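Local coordinates for listeriolysin O (Listeria monocytogenes, PDB 4CDB), which binds cholesterol-containing host membranes and, after a major conformational change, inserts into them and assembles into oligomeric pores that lyse the cell, at residues K34-V39 with V361-S366; N73-Q78 with N357-I362; I439-K444 with R461-V466. One frame throughout, in Å; residues are numbered along the deposited sequence.

Contact 1. Residues K34-V39 with V361-S366. With NA (sodium ion), chain H.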
loop_
_atom_site.group_PDB
_atom_site.type_symbol
_atom_site.label_atom_id
_atom_site.label_comp_id
_atom_site.label_asym_id
_atom_site.label_seq_id
_atom_site.Cartn_x
_atom_site.Cartn_y
_atom_site.Cartn_z
ATOM N N LYS A 34 8.541 11.638 -25.259
ATOM C CA LYS A 34 9.055 10.638 -24.328
ATOM C C LYS A 34 8.289 10.651 -23.008
ATOM O O LYS A 34 8.265 9.658 -22.281
ATOM C CB LYS A 34 10.547 10.862 -24.064
ATOM C CG LYS A 34 10.843 12.005 -23.106
ATOM C CD LYS A 34 12.285 11.982 -22.635
ATOM C CE LYS A 34 12.401 12.455 -21.192
ATOM N NZ LYS A 34 11.989 13.875 -21.020
ATOM N N ASN A 35 7.656 11.780 -22.708
ATOM C CA ASN A 35 6.926 11.937 -21.460
ATOM C C ASN A 35 5.520 11.354 -21.536
ATOM O O ASN A 35 4.812 11.297 -20.531
ATOM C CB ASN A 35 6.863 13.414 -21.070
ATOM C CG ASN A 35 8.238 14.035 -20.908
ATOM O OD1 ASN A 35 9.098 13.495 -20.211
ATOM N ND2 ASN A 35 8.454 15.172 -21.559
ATOM N N ASN A 36 5.121 10.917 -22.728
ATOM C CA ASN A 36 3.756 10.448 -22.949
ATOM C C ASN A 36 3.651 9.104 -23.674
ATOM O O ASN A 36 2.561 8.689 -24.068
ATOM C CB ASN A 36 2.947 11.512 -23.696
ATOM C CG ASN A 36 2.830 12.809 -22.919
ATOM O OD1 ASN A 36 2.743 12.805 -21.691
ATOM N ND2 ASN A 36 2.827 13.929 -23.632
ATOM N N VAL A 37 4.782 8.428 -23.846
ATOM C CA VAL A 37 4.805 7.135 -24.526
ATOM C C VAL A 37 4.305 5.992 -23.637
ATOM O O VAL A 37 3.526 5.145 -24.078
ATOM C CB VAL A 37 6.216 6.816 -25.072
ATOM C CG1 VAL A 37 6.374 5.331 -25.344
ATOM C CG2 VAL A 37 6.483 7.621 -26.333
ATOM N N LEU A 38 4.744 5.980 -22.383
ATOM C CA LEU A 38 4.356 4.925 -21.452
ATOM C C LEU A 38 3.373 5.451 -20.411
ATOM O O LEU A 38 3.755 6.183 -19.495
ATOM C CB LEU A 38 5.590 4.341 -20.761
ATOM C CG LEU A 38 6.660 3.745 -21.677
ATOM C CD1 LEU A 38 7.890 3.362 -20.874
ATOM C CD2 LEU A 38 6.111 2.539 -22.414
ATOM N N VAL A 39 2.106 5.074 -20.557
ATOM C CA VAL A 39 1.059 5.559 -19.665
ATOM C C VAL A 39 0.124 4.454 -19.179
ATOM O O VAL A 39 -0.175 3.506 -19.908
ATOM C CB VAL A 39 0.204 6.652 -20.345
ATOM C CG1 VAL A 39 1.000 7.936 -20.500
ATOM C CG2 VAL A 39 -0.295 6.168 -21.696
ATOM N N VAL A 361 9.952 6.788 -18.466
ATOM C CA VAL A 361 9.163 6.870 -17.242
ATOM C C VAL A 361 7.705 6.494 -17.496
ATOM O O VAL A 361 7.086 6.976 -18.447
ATOM C CB VAL A 361 9.222 8.288 -16.630
ATOM C CG1 VAL A 361 8.508 8.322 -15.281
ATOM C CG2 VAL A 361 10.672 8.753 -16.490
ATOM N N ILE A 362 7.163 5.627 -16.647
ATOM C CA ILE A 362 5.756 5.258 -16.738
ATOM C C ILE A 362 4.874 6.286 -16.030
ATOM O O ILE A 362 5.014 6.524 -14.829
ATOM C CB ILE A 362 5.486 3.864 -16.142
ATOM C CG1 ILE A 362 6.322 2.800 -16.854
ATOM C CG2 ILE A 362 4.009 3.521 -16.239
ATOM C CD1 ILE A 362 5.966 1.376 -16.449
ATOM N N LYS A 363 3.961 6.892 -16.783
ATOM C CA LYS A 363 3.049 7.882 -16.225
ATOM C C LYS A 363 1.726 7.240 -15.814
ATOM O O LYS A 363 0.969 6.763 -16.658
ATOM C CB LYS A 363 2.809 9.010 -17.231
ATOM C CG LYS A 363 1.830 10.069 -16.756
ATOM C CD LYS A 363 1.959 11.340 -17.582
ATOM C CE LYS A 363 3.359 11.926 -17.460
ATOM N NZ LYS A 363 3.530 13.167 -18.268
ATOM N N ASN A 364 1.454 7.228 -14.512
ATOM C CA ASN A 364 0.229 6.625 -13.996
ATOM C C ASN A 364 -0.771 7.658 -13.492
ATOM O O ASN A 364 -0.396 8.644 -12.860
ATOM C CB ASN A 364 0.541 5.648 -12.860
ATOM C CG ASN A 364 1.500 4.555 -13.275
ATOM O OD1 ASN A 364 1.085 3.477 -13.698
ATOM N ND2 ASN A 364 2.794 4.826 -13.151
ATOM N N ASN A 365 -2.047 7.421 -13.776
ATOM C CA ASN A 365 -3.126 8.196 -13.176
ATOM C C ASN A 365 -4.364 7.326 -12.977
ATOM O O ASN A 365 -4.768 6.588 -13.876
ATOM C CB ASN A 365 -3.455 9.436 -14.011
ATOM C CG ASN A 365 -4.277 9.113 -15.241
ATOM O OD1 ASN A 365 -5.439 9.505 -15.343
ATOM N ND2 ASN A 365 -3.677 8.395 -16.183
ATOM N N SER A 366 -4.951 7.403 -11.789
ATOM C CA SER A 366 -6.110 6.581 -11.465
ATOM C C SER A 366 -6.991 7.250 -10.421
ATOM O O SER A 366 -6.493 7.843 -9.463
ATOM C CB SER A 366 -5.665 5.206 -10.962
ATOM O OG SER A 366 -6.780 4.420 -10.576
HETATM NA NA NA H . 1.477 1.083 -13.404
HETATM O O HOH W 1 10.166 9.011 -20.105
HETATM O O HOH W 2 6.864 7.673 -21.066
HETATM O O HOH W 3 4.228 2.159 -12.994
HETATM O O HOH W 4 3.149 -0.801 -14.747
#

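Contact 2. Residues N73-Q78 with N357-I362. With NA (sodium ion), chain N.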
loop_
_atom_site.group_PDB
_atom_site.type_symbol
_atom_site.label_atom_id
_atom_site.label_comp_id
_atom_site.label_asym_id
_atom_site.label_seq_id
_atom_site.Cartn_x
_atom_site.Cartn_y
_atom_site.Cartn_z
ATOM N N ASN A 73 4.433 9.096 -11.401
ATOM C CA ASN A 73 5.366 8.731 -12.462
ATOM C C ASN A 73 6.481 7.830 -11.942
ATOM O O ASN A 73 7.233 8.215 -11.047
ATOM C CB ASN A 73 5.956 9.982 -13.111
ATOM C CG ASN A 73 4.889 10.931 -13.611
ATOM O OD1 ASN A 73 3.734 10.545 -13.786
ATOM N ND2 ASN A 73 5.269 12.180 -13.846
ATOM N N ASN A 74 6.581 6.629 -12.506
ATOM C CA ASN A 74 7.559 5.648 -12.046
ATOM C C ASN A 74 8.629 5.340 -13.089
ATOM O O ASN A 74 8.316 5.023 -14.238
ATOM C CB ASN A 74 6.856 4.358 -11.614
ATOM C CG ASN A 74 5.871 4.586 -10.485
ATOM O OD1 ASN A 74 6.103 5.415 -9.605
ATOM N ND2 ASN A 74 4.763 3.854 -10.505
ATOM N N ALA A 75 9.890 5.437 -12.681
ATOM C CA ALA A 75 11.007 5.109 -13.559
ATOM C C ALA A 75 11.398 3.645 -13.390
ATOM O O ALA A 75 11.921 3.021 -14.313
ATOM C CB ALA A 75 12.191 6.015 -13.269
ATOM N N ASP A 76 11.140 3.104 -12.204
ATOM C CA ASP A 76 11.433 1.705 -11.915
ATOM C C ASP A 76 10.320 0.790 -12.414
ATOM O O ASP A 76 9.191 0.853 -11.927
ATOM C CB ASP A 76 11.624 1.495 -10.413
ATOM C CG ASP A 76 12.785 2.289 -9.858
ATOM O OD1 ASP A 76 13.866 2.286 -10.485
ATOM O OD2 ASP A 76 12.616 2.919 -8.793
ATOM N N ILE A 77 10.643 -0.070 -13.376
ATOM C CA ILE A 77 9.672 -1.022 -13.900
ATOM C C ILE A 77 9.643 -2.256 -13.007
ATOM O O ILE A 77 10.692 -2.802 -12.663
ATOM C CB ILE A 77 10.024 -1.469 -15.333
ATOM C CG1 ILE A 77 10.531 -0.284 -16.160
ATOM C CG2 ILE A 77 8.825 -2.153 -15.990
ATOM C CD1 ILE A 77 9.515 0.815 -16.355
ATOM N N GLN A 78 8.443 -2.691 -12.638
ATOM C CA GLN A 78 8.271 -3.871 -11.795
ATOM C C GLN A 78 8.427 -5.162 -12.597
ATOM O O GLN A 78 8.253 -5.170 -13.816
ATOM C CB GLN A 78 6.906 -3.835 -11.105
ATOM C CG GLN A 78 6.725 -2.639 -10.185
ATOM C CD GLN A 78 7.793 -2.574 -9.115
ATOM O OE1 GLN A 78 7.950 -3.506 -8.328
ATOM N NE2 GLN A 78 8.552 -1.483 -9.098
ATOM N N ASN A 357 19.177 7.872 -25.366
ATOM C CA ASN A 357 19.560 7.273 -24.086
ATOM C C ASN A 357 18.827 7.892 -22.893
ATOM O O ASN A 357 19.316 7.859 -21.763
ATOM C CB ASN A 357 21.078 7.347 -23.880
ATOM C CG ASN A 357 21.847 6.526 -24.902
ATOM O OD1 ASN A 357 21.557 5.350 -25.118
ATOM N ND2 ASN A 357 22.832 7.148 -25.540
ATOM N N GLU A 358 17.649 8.449 -23.152
ATOM C CA GLU A 358 16.875 9.110 -22.108
ATOM C C GLU A 358 16.043 8.106 -21.313
ATOM O O GLU A 358 15.588 7.094 -21.850
ATOM C CB GLU A 358 15.972 10.184 -22.715
ATOM C CG GLU A 358 15.751 11.380 -21.812
ATOM C CD GLU A 358 16.953 12.303 -21.754
ATOM O OE1 GLU A 358 17.840 12.188 -22.625
ATOM O OE2 GLU A 358 17.004 13.150 -20.838
ATOM N N LEU A 359 15.850 8.397 -20.031
ATOM C CA LEU A 359 15.152 7.490 -19.130
ATOM C C LEU A 359 13.659 7.417 -19.447
ATOM O O LEU A 359 12.981 8.441 -19.536
ATOM C CB LEU A 359 15.372 7.924 -17.678
ATOM C CG LEU A 359 15.031 6.930 -16.568
ATOM C CD1 LEU A 359 15.771 5.620 -16.775
ATOM C CD2 LEU A 359 15.368 7.520 -15.209
ATOM N N ALA A 360 13.158 6.199 -19.629
ATOM C CA ALA A 360 11.739 5.977 -19.893
ATOM C C ALA A 360 10.960 5.930 -18.586
ATOM O O ALA A 360 11.267 5.127 -17.706
ATOM C CB ALA A 360 11.541 4.686 -20.667
ATOM N N VAL A 361 9.952 6.788 -18.466
ATOM C CA VAL A 361 9.163 6.870 -17.242
ATOM C C VAL A 361 7.705 6.494 -17.496
ATOM O O VAL A 361 7.086 6.976 -18.447
ATOM C CB VAL A 361 9.222 8.288 -16.630
ATOM C CG1 VAL A 361 8.508 8.322 -15.281
ATOM C CG2 VAL A 361 10.672 8.753 -16.490
ATOM N N ILE A 362 7.163 5.627 -16.647
ATOM C CA ILE A 362 5.756 5.258 -16.738
ATOM C C ILE A 362 4.874 6.286 -16.030
ATOM O O ILE A 362 5.014 6.524 -14.829
ATOM C CB ILE A 362 5.486 3.864 -16.142
ATOM C CG1 ILE A 362 6.322 2.800 -16.854
ATOM C CG2 ILE A 362 4.009 3.521 -16.239
ATOM C CD1 ILE A 362 5.966 1.376 -16.449
HETATM NA NA NA N . 5.269 -4.130 -7.297
HETATM O O HOH W 5 12.533 3.000 -17.008
HETATM O O HOH W 6 6.626 -2.325 -6.062
#

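Contact 3. Residues I439-K444 with R461-V466. With ACT (acetate ion), chain B.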
loop_
_atom_site.group_PDB
_atom_site.type_symbol
_atom_site.label_atom_id
_atom_site.label_comp_id
_atom_site.label_asym_id
_atom_site.label_seq_id
_atom_site.Cartn_x
_atom_site.Cartn_y
_atom_site.Cartn_z
ATOM N N ILE A 439 -26.513 13.398 25.775
ATOM C CA ILE A 439 -27.380 12.837 26.800
ATOM C C ILE A 439 -27.605 13.841 27.927
ATOM O O ILE A 439 -26.652 14.390 28.483
ATOM C CB ILE A 439 -26.808 11.518 27.370
ATOM C CG1 ILE A 439 -27.078 10.358 26.411
ATOM C CG2 ILE A 439 -27.417 11.207 28.723
ATOM C CD1 ILE A 439 -26.103 10.260 25.260
ATOM N N ASN A 440 -28.873 14.088 28.244
ATOM C CA ASN A 440 -29.234 14.977 29.340
ATOM C C ASN A 440 -29.878 14.205 30.487
ATOM O O ASN A 440 -30.846 13.474 30.287
ATOM C CB ASN A 440 -30.183 16.070 28.848
ATOM C CG ASN A 440 -29.597 16.882 27.710
ATOM O OD1 ASN A 440 -28.442 17.301 27.762
ATOM N ND2 ASN A 440 -30.392 17.098 26.669
ATOM N N VAL A 441 -29.334 14.366 31.688
ATOM C CA VAL A 441 -29.864 13.677 32.856
ATOM C C VAL A 441 -30.302 14.674 33.921
ATOM O O VAL A 441 -29.481 15.422 34.454
ATOM C CB VAL A 441 -28.825 12.714 33.454
ATOM C CG1 VAL A 441 -29.351 12.094 34.743
ATOM C CG2 VAL A 441 -28.465 11.639 32.444
ATOM N N TYR A 442 -31.600 14.680 34.215
ATOM C CA TYR A 442 -32.173 15.572 35.218
ATOM C C TYR A 442 -32.981 14.787 36.250
ATOM O O TYR A 442 -33.683 13.836 35.905
ATOM C CB TYR A 442 -33.064 16.622 34.546
ATOM C CG TYR A 442 -33.729 17.583 35.505
ATOM C CD1 TYR A 442 -33.080 18.738 35.923
ATOM C CD2 TYR A 442 -35.012 17.343 35.986
ATOM C CE1 TYR A 442 -33.685 19.622 36.795
ATOM C CE2 TYR A 442 -35.623 18.223 36.860
ATOM C CZ TYR A 442 -34.955 19.360 37.261
ATOM O OH TYR A 442 -35.556 20.241 38.130
ATOM N N ALA A 443 -32.888 15.191 37.515
ATOM C CA ALA A 443 -33.669 14.555 38.570
ATOM C C ALA A 443 -34.009 15.553 39.665
ATOM O O ALA A 443 -33.160 16.348 40.073
ATOM C CB ALA A 443 -32.917 13.365 39.149
ATOM N N LYS A 444 -35.254 15.507 40.132
ATOM C CA LYS A 444 -35.698 16.355 41.232
ATOM C C LYS A 444 -36.450 15.542 42.283
ATOM O O LYS A 444 -36.957 14.454 41.996
ATOM C CB LYS A 444 -36.579 17.499 40.723
ATOM C CG LYS A 444 -37.862 17.048 40.036
ATOM C CD LYS A 444 -38.665 18.240 39.529
ATOM C CE LYS A 444 -39.957 17.785 38.865
ATOM N NZ LYS A 444 -40.758 18.925 38.337
ATOM N N ARG A 461 -25.940 17.968 31.505
ATOM C CA ARG A 461 -26.341 18.102 30.109
ATOM C C ARG A 461 -25.208 17.793 29.135
ATOM O O ARG A 461 -24.031 17.911 29.478
ATOM C CB ARG A 461 -26.885 19.511 29.854
ATOM C CG ARG A 461 -27.836 19.995 30.936
ATOM C CD ARG A 461 -28.408 21.367 30.636
ATOM N NE ARG A 461 -29.161 21.884 31.776
ATOM C CZ ARG A 461 -29.926 22.971 31.739
ATOM N NH1 ARG A 461 -30.050 23.662 30.614
ATOM N NH2 ARG A 461 -30.571 23.362 32.830
ATOM N N ASN A 462 -25.583 17.390 27.923
ATOM C CA ASN A 462 -24.631 17.121 26.848
ATOM C C ASN A 462 -23.575 16.085 27.229
ATOM O O ASN A 462 -22.385 16.277 26.983
ATOM C CB ASN A 462 -23.966 18.419 26.386
ATOM C CG ASN A 462 -24.974 19.508 26.071
ATOM O OD1 ASN A 462 -26.037 19.242 25.510
ATOM N ND2 ASN A 462 -24.648 20.742 26.438
ATOM N N LEU A 463 -24.026 14.991 27.833
ATOM C CA LEU A 463 -23.131 13.924 28.263
ATOM C C LEU A 463 -22.835 12.971 27.110
ATOM O O LEU A 463 -23.700 12.718 26.269
ATOM C CB LEU A 463 -23.740 13.158 29.440
ATOM C CG LEU A 463 -23.999 13.965 30.714
ATOM C CD1 LEU A 463 -24.693 13.109 31.764
ATOM C CD2 LEU A 463 -22.699 14.533 31.257
ATOM N N PRO A 464 -21.602 12.441 27.065
ATOM C CA PRO A 464 -21.217 11.503 26.007
ATOM C C PRO A 464 -21.874 10.145 26.208
ATOM O O PRO A 464 -22.239 9.799 27.331
ATOM C CB PRO A 464 -19.705 11.376 26.196
ATOM C CG PRO A 464 -19.497 11.622 27.653
ATOM C CD PRO A 464 -20.497 12.689 28.009
ATOM N N LEU A 465 -22.021 9.387 25.128
ATOM C CA LEU A 465 -22.559 8.037 25.218
ATOM C C LEU A 465 -21.481 7.063 25.683
ATOM O O LEU A 465 -20.464 6.886 25.012
ATOM C CB LEU A 465 -23.120 7.590 23.866
ATOM C CG LEU A 465 -23.570 6.130 23.781
ATOM C CD1 LEU A 465 -24.675 5.857 24.789
ATOM C CD2 LEU A 465 -24.016 5.775 22.370
ATOM N N VAL A 466 -21.704 6.439 26.836
ATOM C CA VAL A 466 -20.778 5.442 27.365
ATOM C C VAL A 466 -21.447 4.074 27.446
ATOM O O VAL A 466 -22.645 3.950 27.203
ATOM C CB VAL A 466 -20.256 5.836 28.757
ATOM C CG1 VAL A 466 -19.447 7.118 28.667
ATOM C CG2 VAL A 466 -21.413 5.994 29.736
HETATM C C ACT B . -44.317 19.046 39.033
HETATM O O ACT B . -43.352 18.495 38.461
HETATM O OXT ACT B . -44.265 20.233 39.423
HETATM C CH3 ACT B . -45.555 18.244 39.301
#

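Contact 1. Residues K34-V39 with V361-S366
K363 meets residues 34-39 twice, through its backbone N and through its side-chain NZ. The backbone N donates to L38 O over 2.8 Å in an almost straight bond (178°), which starts a parallel pairing with V39. The same carbonyl also receives a CA-H...O contact from I362, and V39 CA returns one to K363 O at 3.2 Å. Because V39 and K363 project on the same face, V39 CG1 packs beside K363 CB, 3.9 Å away. With CG anti to the backbone N (chi1 178°) and a bend at chi3, the long lysine chain suits its place: it spans to the loop, where NZ makes a weak hydrogen bond to N35 O at 3.2 Å.

Two waters fill in where the backbones diverge. One accepts from V361 N and donates to K34 O; the other joins K34 O, L38 N and V361 O. Farther along, N364 OD1 binds a sodium ion at 2.4 Å. I180 O of helix 176-183 and two waters also bind it, tying this strand to a segment, 176-189, that probably becomes membrane-spanning strand. L38 is buried against L99 and V100 of helix 97-100, while strand 362-385 runs between the short strand 39-41 and strand 59-74.

Contact 2. Residues N73-Q78 with N357-I362
I362 and N74 exchange two backbone hydrogen bonds, making an antiparallel hydrogen-bonded pair: N74 N to I362 O is 2.8 Å, and I362 N to N74 O is 2.7 Å. The side chain of I362 continues the contact. Its CB lies 3.6 Å from N74 O, CG1 moves on to I77 CD1 at 3.8 Å, and CD1 ends against that same methyl at 3.6 Å. CG1 stands anti to the carbonyl carbon (chi1 -58°) and CD1 extends from it, which carries the tip past the backbone to I77. The two isoleucines cross at about a right angle, and their branched, apolar shapes suit a buried junction.

V361 works differently: its beta-branch puts CG1 against the N74 carbonyl group and beside N73 CB, at 3.7 Å from the latter. A75, with a single methyl, sets its CB against L359 CD2 at 4.0 Å. A water lies within hydrogen-bonding distance of both A75 O and A360 O where the two segments part.

At the far end, Q78 OE1 binds a sodium ion together with F183 O and Y265 OH, and also accepts from K214 NZ. The chain leaves strand 59-74, paired with strand 362-385, and passes through A75 and D76 to the short strand 77-78, which pairs with strand 345-353 in the other sheet; I77 bonds there to Y349, and A360 to T351.

Contact 3. Residues I439-K444 with R461-V466
I439 and L463 face each other on one side of the sheet, their CB atoms 4.0 Å apart, above a pair of backbone hydrogen bonds. I439 N donates to L463 O at 2.9 Å, in the carbonyl plane and on a lone pair; L463 N donates back to I439 O. From the shared face the two side chains diverge. I439 CD1 passes over L463 O toward L465 CB, whereas L463 CD1 reaches V441 CG2 at 4.1 Å, these two side chains crossing at about a right angle.

N462 and L463 both stand opposite I439, a G1 beta bulge. N462 has the positive phi (56°) this motif needs, which asparagine tolerates better than most residues. Its N donates to N440 OD1 over 2.9 Å, nearly along the C=O axis. With CG anti to its carbonyl carbon (chi1 -57°), N440 brings its amide across to the bulge, and S396 OG holds its ND2, so both ends are engaged and its rotation is fixed. The guanidinium of R461 leads away to a salt bridge with D459.

Strand 436-449 runs on to K444, which makes a cation-pi contact with W454 of the conserved undecapeptide, and lies between strands 391-402 and 452-463 in the four-stranded sheet. Buried and aliphatic, I439 and V441 suit the sandwich interior, packing on L432 and I471 of the other sheet, and the chain corners at N462 on its way to strand 468-475.

Contacts 1 and 2 are neighbours, their centres 9 Å apart, and they share V361 and I362, so the start of strand 362-385 is gripped by the 34-39 loop and by the end of strand 59-74. They also touch directly, K34 CE lying 3.6 Å from E358 CG and L38 CD1 3.9 Å from A360 CB. Each holds a sodium ligand, N364 in contact 1 and Q78 in contact 2, at separate ions. Contact 3 belongs to the beta-sandwich domain, its centre 58 Å from that of contact 1 and 61 Å from that of contact 2. It joins the two strands of the hairpin that carries the conserved undecapeptide, residues 445-455, beyond K444.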